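Local coordinates for protein dipeptidase (Streptococcus thermophilus, PDB 3PEB) that is probably a metal-dependent peptidase of the M24B family, represented here by its N-terminal creatinase/prolidase-type domain, which precedes the catalytic part of the full-length enzyme, at residues A[92-105]-A[118-131]. Numbering follows the deposited sequence. Where two conformers were deposited one is given.
With NA (sodium ion), chain M; EDO (1,2-ethanediol), chain H; EDO (1,2-ethanediol), chain J.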
loop_
_atom_site.group_PDB
_atom_site.type_symbol
_atom_site.label_atom_id
_atom_site.label_comp_id
_atom_site.label_asym_id
_atom_site.label_seq_id
_atom_site.Cartn_x
_atom_site.Cartn_y
_atom_site.Cartn_z
ATOM N N LEU A 92 7.797 6.662 -5.712
ATOM C CA LEU A 92 6.827 7.463 -4.990
ATOM C C LEU A 92 7.388 8.865 -4.770
ATOM O O LEU A 92 8.468 9.019 -4.223
ATOM C CB LEU A 92 6.499 6.826 -3.649
ATOM C CG LEU A 92 5.849 5.443 -3.640
ATOM C CD1 LEU A 92 5.668 4.991 -2.182
ATOM C CD2 LEU A 92 4.494 5.434 -4.411
ATOM N N ALA A 93 6.630 9.887 -5.128
ATOM C CA ALA A 93 7.029 11.279 -4.851
ATOM C C ALA A 93 7.065 11.600 -3.369
ATOM O O ALA A 93 7.948 12.344 -2.888
ATOM C CB ALA A 93 6.091 12.250 -5.549
ATOM N N SER A 94 6.121 11.047 -2.620
ATOM C CA SER A 94 6.006 11.432 -1.247
ATOM C C SER A 94 6.298 10.245 -0.320
ATOM O O SER A 94 5.527 9.293 -0.270
ATOM C CB SER A 94 4.620 11.960 -0.982
ATOM O OG SER A 94 4.496 12.320 0.373
ATOM N N THR A 95 7.393 10.349 0.422
ATOM C CA THR A 95 7.740 9.348 1.423
ATOM C C THR A 95 7.992 9.951 2.808
ATOM O O THR A 95 8.352 9.233 3.718
ATOM C CB THR A 95 8.958 8.549 0.971
ATOM O OG1 THR A 95 10.066 9.435 0.784
ATOM C CG2 THR A 95 8.659 7.792 -0.341
ATOM N N ASP A 96 7.804 11.260 2.962
ATOM C CA ASP A 96 7.886 11.903 4.271
ATOM C C ASP A 96 6.473 12.242 4.729
ATOM O O ASP A 96 5.875 13.241 4.305
ATOM C CB ASP A 96 8.757 13.157 4.219
ATOM C CG ASP A 96 10.222 12.832 4.002
ATOM O OD1 ASP A 96 11.034 13.102 4.913
ATOM O OD2 ASP A 96 10.556 12.293 2.924
ATOM N N ILE A 97 5.927 11.370 5.568
ATOM C CA ILE A 97 4.545 11.455 6.015
ATOM C C ILE A 97 4.593 11.233 7.501
ATOM O O ILE A 97 5.005 10.167 7.935
ATOM C CB ILE A 97 3.692 10.379 5.340
ATOM C CG1 ILE A 97 3.706 10.552 3.819
ATOM C CG2 ILE A 97 2.251 10.383 5.843
ATOM C CD1 ILE A 97 3.886 9.286 3.142
ATOM N N PRO A 98 4.176 12.226 8.296
ATOM C CA PRO A 98 4.318 12.090 9.737
ATOM C C PRO A 98 3.661 10.874 10.387
ATOM O O PRO A 98 4.253 10.274 11.281
ATOM C CB PRO A 98 3.706 13.376 10.269
ATOM C CG PRO A 98 3.960 14.369 9.199
ATOM C CD PRO A 98 3.824 13.607 7.909
ATOM N N ILE A 99 2.450 10.523 9.962
ATOM C CA ILE A 99 1.758 9.360 10.495
ATOM C C ILE A 99 1.313 8.459 9.352
ATOM O O ILE A 99 0.598 8.903 8.430
ATOM C CB ILE A 99 0.541 9.758 11.344
ATOM C CG1 ILE A 99 0.950 10.698 12.488
ATOM C CG2 ILE A 99 -0.152 8.507 11.863
ATOM C CD1 ILE A 99 -0.198 11.297 13.258
ATOM N N ILE A 100 1.754 7.200 9.393
ATOM C CA ILE A 100 1.457 6.242 8.344
ATOM C C ILE A 100 0.724 5.059 8.934
ATOM O O ILE A 100 1.178 4.492 9.939
ATOM C CB ILE A 100 2.743 5.757 7.662
ATOM C CG1 ILE A 100 3.487 6.941 7.043
ATOM C CG2 ILE A 100 2.450 4.675 6.601
ATOM C CD1 ILE A 100 4.866 6.602 6.531
ATOM N N TYR A 101 -0.394 4.662 8.314
ATOM C CA TYR A 101 -1.133 3.493 8.774
ATOM C C TYR A 101 -0.706 2.255 7.976
ATOM O O TYR A 101 -0.551 2.324 6.777
ATOM C CB TYR A 101 -2.653 3.700 8.700
ATOM C CG TYR A 101 -3.177 4.380 9.941
ATOM C CD1 TYR A 101 -3.103 5.760 10.079
ATOM C CD2 TYR A 101 -3.691 3.631 11.003
ATOM C CE1 TYR A 101 -3.543 6.382 11.237
ATOM C CE2 TYR A 101 -4.136 4.232 12.154
ATOM C CZ TYR A 101 -4.064 5.617 12.270
ATOM O OH TYR A 101 -4.489 6.215 13.415
ATOM N N ALA A 102 -0.547 1.126 8.663
ATOM C CA ALA A 102 -0.177 -0.132 8.019
ATOM C C ALA A 102 -0.837 -1.290 8.751
ATOM O O ALA A 102 -1.315 -1.143 9.888
ATOM C CB ALA A 102 1.367 -0.297 7.962
ATOM N N GLU A 103 -0.917 -2.441 8.090
ATOM C CA GLU A 103 -1.658 -3.560 8.655
ATOM C C GLU A 103 -0.725 -4.414 9.522
ATOM O O GLU A 103 -0.057 -5.300 9.003
ATOM C CB GLU A 103 -2.265 -4.420 7.557
ATOM C CG GLU A 103 -3.260 -3.677 6.654
ATOM C CD GLU A 103 -3.776 -4.560 5.549
ATOM O OE1 GLU A 103 -3.085 -4.619 4.501
ATOM O OE2 GLU A 103 -4.843 -5.220 5.740
ATOM N N PHE A 104 -0.735 -4.165 10.822
ATOM C CA PHE A 104 0.234 -4.795 11.739
ATOM C C PHE A 104 0.015 -6.292 11.899
ATOM O O PHE A 104 0.955 -6.994 12.248
ATOM C CB PHE A 104 0.203 -4.153 13.119
ATOM C CG PHE A 104 0.846 -2.769 13.205
ATOM C CD1 PHE A 104 1.289 -2.069 12.088
ATOM C CD2 PHE A 104 0.987 -2.173 14.459
ATOM C CE1 PHE A 104 1.860 -0.802 12.233
ATOM C CE2 PHE A 104 1.541 -0.923 14.598
ATOM C CZ PHE A 104 1.956 -0.225 13.489
ATOM N N ASP A 105 -1.206 -6.789 11.674
ATOM C CA ASP A 105 -1.445 -8.220 11.757
ATOM C C ASP A 105 -0.910 -8.942 10.518
ATOM O O ASP A 105 -0.688 -10.147 10.562
ATOM C CB ASP A 105 -2.944 -8.552 11.952
ATOM C CG ASP A 105 -3.440 -8.349 13.380
ATOM O OD1 ASP A 105 -2.756 -7.748 14.247
ATOM O OD2 ASP A 105 -4.581 -8.798 13.640
ATOM N N VAL A 118 12.317 3.296 3.690
ATOM C CA VAL A 118 11.731 4.163 2.657
ATOM C C VAL A 118 11.057 5.388 3.300
ATOM O O VAL A 118 11.263 6.528 2.875
ATOM C CB VAL A 118 10.727 3.363 1.813
ATOM C CG1 VAL A 118 10.006 4.251 0.759
ATOM C CG2 VAL A 118 11.413 2.179 1.100
ATOM N N PHE A 119 10.231 5.142 4.313
ATOM C CA PHE A 119 9.361 6.160 4.888
ATOM C C PHE A 119 9.876 6.729 6.169
ATOM O O PHE A 119 10.257 5.985 7.070
ATOM C CB PHE A 119 7.960 5.594 5.122
ATOM C CG PHE A 119 7.257 5.237 3.853
ATOM C CD1 PHE A 119 6.604 6.213 3.100
ATOM C CD2 PHE A 119 7.314 3.951 3.356
ATOM C CE1 PHE A 119 5.992 5.884 1.927
ATOM C CE2 PHE A 119 6.700 3.613 2.161
ATOM C CZ PHE A 119 6.042 4.571 1.435
ATOM N N GLU A 120 9.880 8.054 6.216
ATOM C CA GLU A 120 10.162 8.812 7.416
ATOM C C GLU A 120 8.809 9.134 8.037
ATOM O O GLU A 120 8.008 9.916 7.457
ATOM C CB GLU A 120 10.895 10.114 7.068
ATOM C CG GLU A 120 11.264 10.991 8.278
ATOM C CD GLU A 120 12.464 10.470 9.069
ATOM O OE1 GLU A 120 13.064 9.431 8.687
ATOM O OE2 GLU A 120 12.807 11.123 10.080
ATOM N N GLY A 121 8.540 8.502 9.168
ATOM C CA GLY A 121 7.365 8.801 9.965
ATOM C C GLY A 121 7.016 7.694 10.938
ATOM O O GLY A 121 7.693 6.660 11.002
ATOM N N ARG A 122 5.940 7.928 11.674
ATOM C CA ARG A 122 5.461 7.062 12.725
ATOM C C ARG A 122 4.373 6.162 12.175
ATOM O O ARG A 122 3.437 6.638 11.511
ATOM C CB ARG A 122 4.863 7.915 13.855
ATOM C CG ARG A 122 4.348 7.079 15.000
ATOM C CD ARG A 122 3.986 7.914 16.203
ATOM N NE ARG A 122 2.595 8.363 16.154
ATOM C CZ ARG A 122 2.197 9.626 16.031
ATOM N NH1 ARG A 122 3.074 10.623 15.931
ATOM N NH2 ARG A 122 0.897 9.898 16.020
ATOM N N PHE A 123 4.466 4.873 12.474
ATOM C CA PHE A 123 3.488 3.931 11.992
ATOM C C PHE A 123 2.431 3.616 13.055
ATOM O O PHE A 123 2.732 3.449 14.252
ATOM C CB PHE A 123 4.155 2.637 11.535
ATOM C CG PHE A 123 4.862 2.740 10.211
ATOM C CD1 PHE A 123 6.110 3.332 10.111
ATOM C CD2 PHE A 123 4.301 2.174 9.085
ATOM C CE1 PHE A 123 6.770 3.393 8.880
ATOM C CE2 PHE A 123 4.957 2.227 7.841
ATOM C CZ PHE A 123 6.179 2.847 7.746
ATOM N N GLU A 124 1.200 3.492 12.588
ATOM C CA GLU A 124 0.042 3.145 13.397
ATOM C C GLU A 124 -0.693 2.009 12.720
ATOM O O GLU A 124 -0.511 1.781 11.532
ATOM C CB GLU A 124 -0.911 4.329 13.548
ATOM C CG GLU A 124 -0.339 5.537 14.312
ATOM C CD GLU A 124 -0.124 5.290 15.797
ATOM O OE1 GLU A 124 -0.624 4.270 16.336
ATOM O OE2 GLU A 124 0.556 6.133 16.433
ATOM N N ASN A 125 -1.518 1.300 13.487
ATOM C CA ASN A 125 -2.148 0.054 13.040
ATOM C C ASN A 125 -3.511 0.272 12.333
ATOM O O ASN A 125 -4.441 0.772 12.930
ATOM C CB ASN A 125 -2.372 -0.853 14.239
ATOM C CG ASN A 125 -2.738 -2.261 13.859
ATOM O OD1 ASN A 125 -2.701 -2.642 12.683
ATOM N ND2 ASN A 125 -3.035 -3.084 14.886
ATOM N N LEU A 126 -3.575 -0.130 11.072
ATOM C CA LEU A 126 -4.766 -0.071 10.213
ATOM C C LEU A 126 -5.655 -1.289 10.343
ATOM O O LEU A 126 -6.810 -1.263 9.899
ATOM C CB LEU A 126 -4.330 0.018 8.754
ATOM C CG LEU A 126 -5.389 0.375 7.692
ATOM C CD1 LEU A 126 -5.976 1.777 7.953
ATOM C CD2 LEU A 126 -4.730 0.285 6.319
ATOM N N THR A 127 -5.147 -2.375 10.934
ATOM C CA THR A 127 -5.876 -3.631 10.906
ATOM C C THR A 127 -7.272 -3.544 11.541
ATOM O O THR A 127 -8.240 -4.088 10.991
ATOM C CB THR A 127 -5.022 -4.809 11.511
ATOM O OG1 THR A 127 -3.979 -5.167 10.592
ATOM C CG2 THR A 127 -5.922 -6.035 11.745
ATOM N N PRO A 128 -7.401 -2.871 12.697
ATOM C CA PRO A 128 -8.729 -2.762 13.299
ATOM C C PRO A 128 -9.762 -2.079 12.377
ATOM O O PRO A 128 -10.894 -2.559 12.248
ATOM C CB PRO A 128 -8.469 -1.940 14.562
ATOM C CG PRO A 128 -7.052 -2.309 14.950
ATOM C CD PRO A 128 -6.346 -2.380 13.609
ATOM N N PHE A 129 -9.347 -1.019 11.693
ATOM C CA PHE A 129 -10.231 -0.366 10.749
ATOM C C PHE A 129 -10.627 -1.287 9.590
ATOM O O PHE A 129 -11.823 -1.324 9.203
ATOM C CB PHE A 129 -9.650 0.932 10.240
ATOM C CG PHE A 129 -10.614 1.689 9.359
ATOM C CD1 PHE A 129 -11.788 2.189 9.896
ATOM C CD2 PHE A 129 -10.384 1.838 7.999
ATOM C CE1 PHE A 129 -12.721 2.867 9.089
ATOM C CE2 PHE A 129 -11.321 2.524 7.192
ATOM C CZ PHE A 129 -12.468 3.022 7.746
ATOM N N ILE A 130 -9.671 -2.064 9.065
ATOM C CA ILE A 130 -9.994 -2.986 7.984
ATOM C C ILE A 130 -11.070 -3.988 8.442
ATOM O O ILE A 130 -12.036 -4.224 7.714
ATOM C CB ILE A 130 -8.756 -3.705 7.404
ATOM C CG1 ILE A 130 -7.759 -2.704 6.785
ATOM C CG2 ILE A 130 -9.164 -4.780 6.379
ATOM C CD1 ILE A 130 -8.329 -1.729 5.787
ATOM N N HIS A 131 -10.921 -4.555 9.644
ATOM C CA HIS A 131 -11.943 -5.465 10.174
ATOM C C HIS A 131 -13.303 -4.764 10.319
ATOM O O HIS A 131 -14.339 -5.331 9.970
ATOM C CB HIS A 131 -11.498 -6.070 11.512
ATOM C CG HIS A 131 -10.362 -7.041 11.391
ATOM N ND1 HIS A 131 -10.243 -7.927 10.341
ATOM C CD2 HIS A 131 -9.310 -7.287 12.210
ATOM C CE1 HIS A 131 -9.150 -8.656 10.503
ATOM N NE2 HIS A 131 -8.572 -8.293 11.635
HETATM NA NA NA M . 11.786 5.444 8.727
HETATM C C1 EDO H . 11.250 10.575 -1.892
HETATM O O1 EDO H . 10.316 11.508 -1.335
HETATM C C2 EDO H . 10.480 9.572 -2.731
HETATM O O2 EDO H . 10.961 9.488 -4.084
HETATM C C1 EDO J . 7.521 3.196 14.933
HETATM O O1 EDO J . 6.595 3.868 14.079
HETATM C C2 EDO J . 8.930 3.574 14.489
HETATM O O2 EDO J . 8.876 4.403 13.313
HETATM O O HOH W 1 11.534 9.513 3.368
HETATM O O HOH W 2 -5.503 -6.005 8.246
HETATM O O HOH W 3 -4.222 -5.616 15.094
HETATM O O HOH W 4 -6.364 -9.760 11.922
HETATM O O HOH W 5 13.469 6.803 7.380
HETATM O O HOH W 6 9.744 4.885 9.906
HETATM O O HOH W 7 13.503 4.788 10.183
#
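I100 and A102 bond through their backbones to R122, E124 and L126, pairing strands 96-102 and 122-125 in parallel. With helix 109-118 between them, the two strands form a beta-alpha-beta unit at one margin of the mixed sheet of this creatinase/prolidase N-terminal domain. From I100 N the chain gives a bond to R122 O (2.8 Å), I100 O receives E124 N, A102 N gives to E124 O, and L126 N ends the series on A102 O. Nearer the start, D96 faces E120, and a beta bulge shifts the register by one before I99 meets R122. The chain turns a corner at G121, whose CA lies 3.4 Å from I97 O, where the backbone leaves no room for a CB.

At the far end N125 OD1 takes two N-H groups from opposite faces of its amide plane: F104 N across the contact (3.1 Å) and T127 N, a capping bond by which N125 OD1 closes off the first turn of helix 127-133. This double grip probably fixes the amide rotation and ties the loop after strand 96-102 to the helix. The F104 ring lies over N125, with N125 CB 3.9 Å from its centroid.

Y101 and E124 share one side of the strand pair, and E124 CB rests over a face of the tyrosine ring. Bent at chi2 (-69°), the E124 chain leads its carboxylate away to a salt bridge with R122 NE (3.0 Å), whose N-H points nearly straight at E124 OE2, on its anti lone pair; I99 CG1 covers a face of that guanidinium. On the other side, which N125 shares, I100 lies alongside F123, its CB over a face of the ring, and crosses F119 at about a right angle. The F119 side chain also touches strand 21-24, while F119 O binds a sodium ion at 2.3 Å together with Q116 O, and L92 CD1 reaches F119 CZ at 3.7 Å.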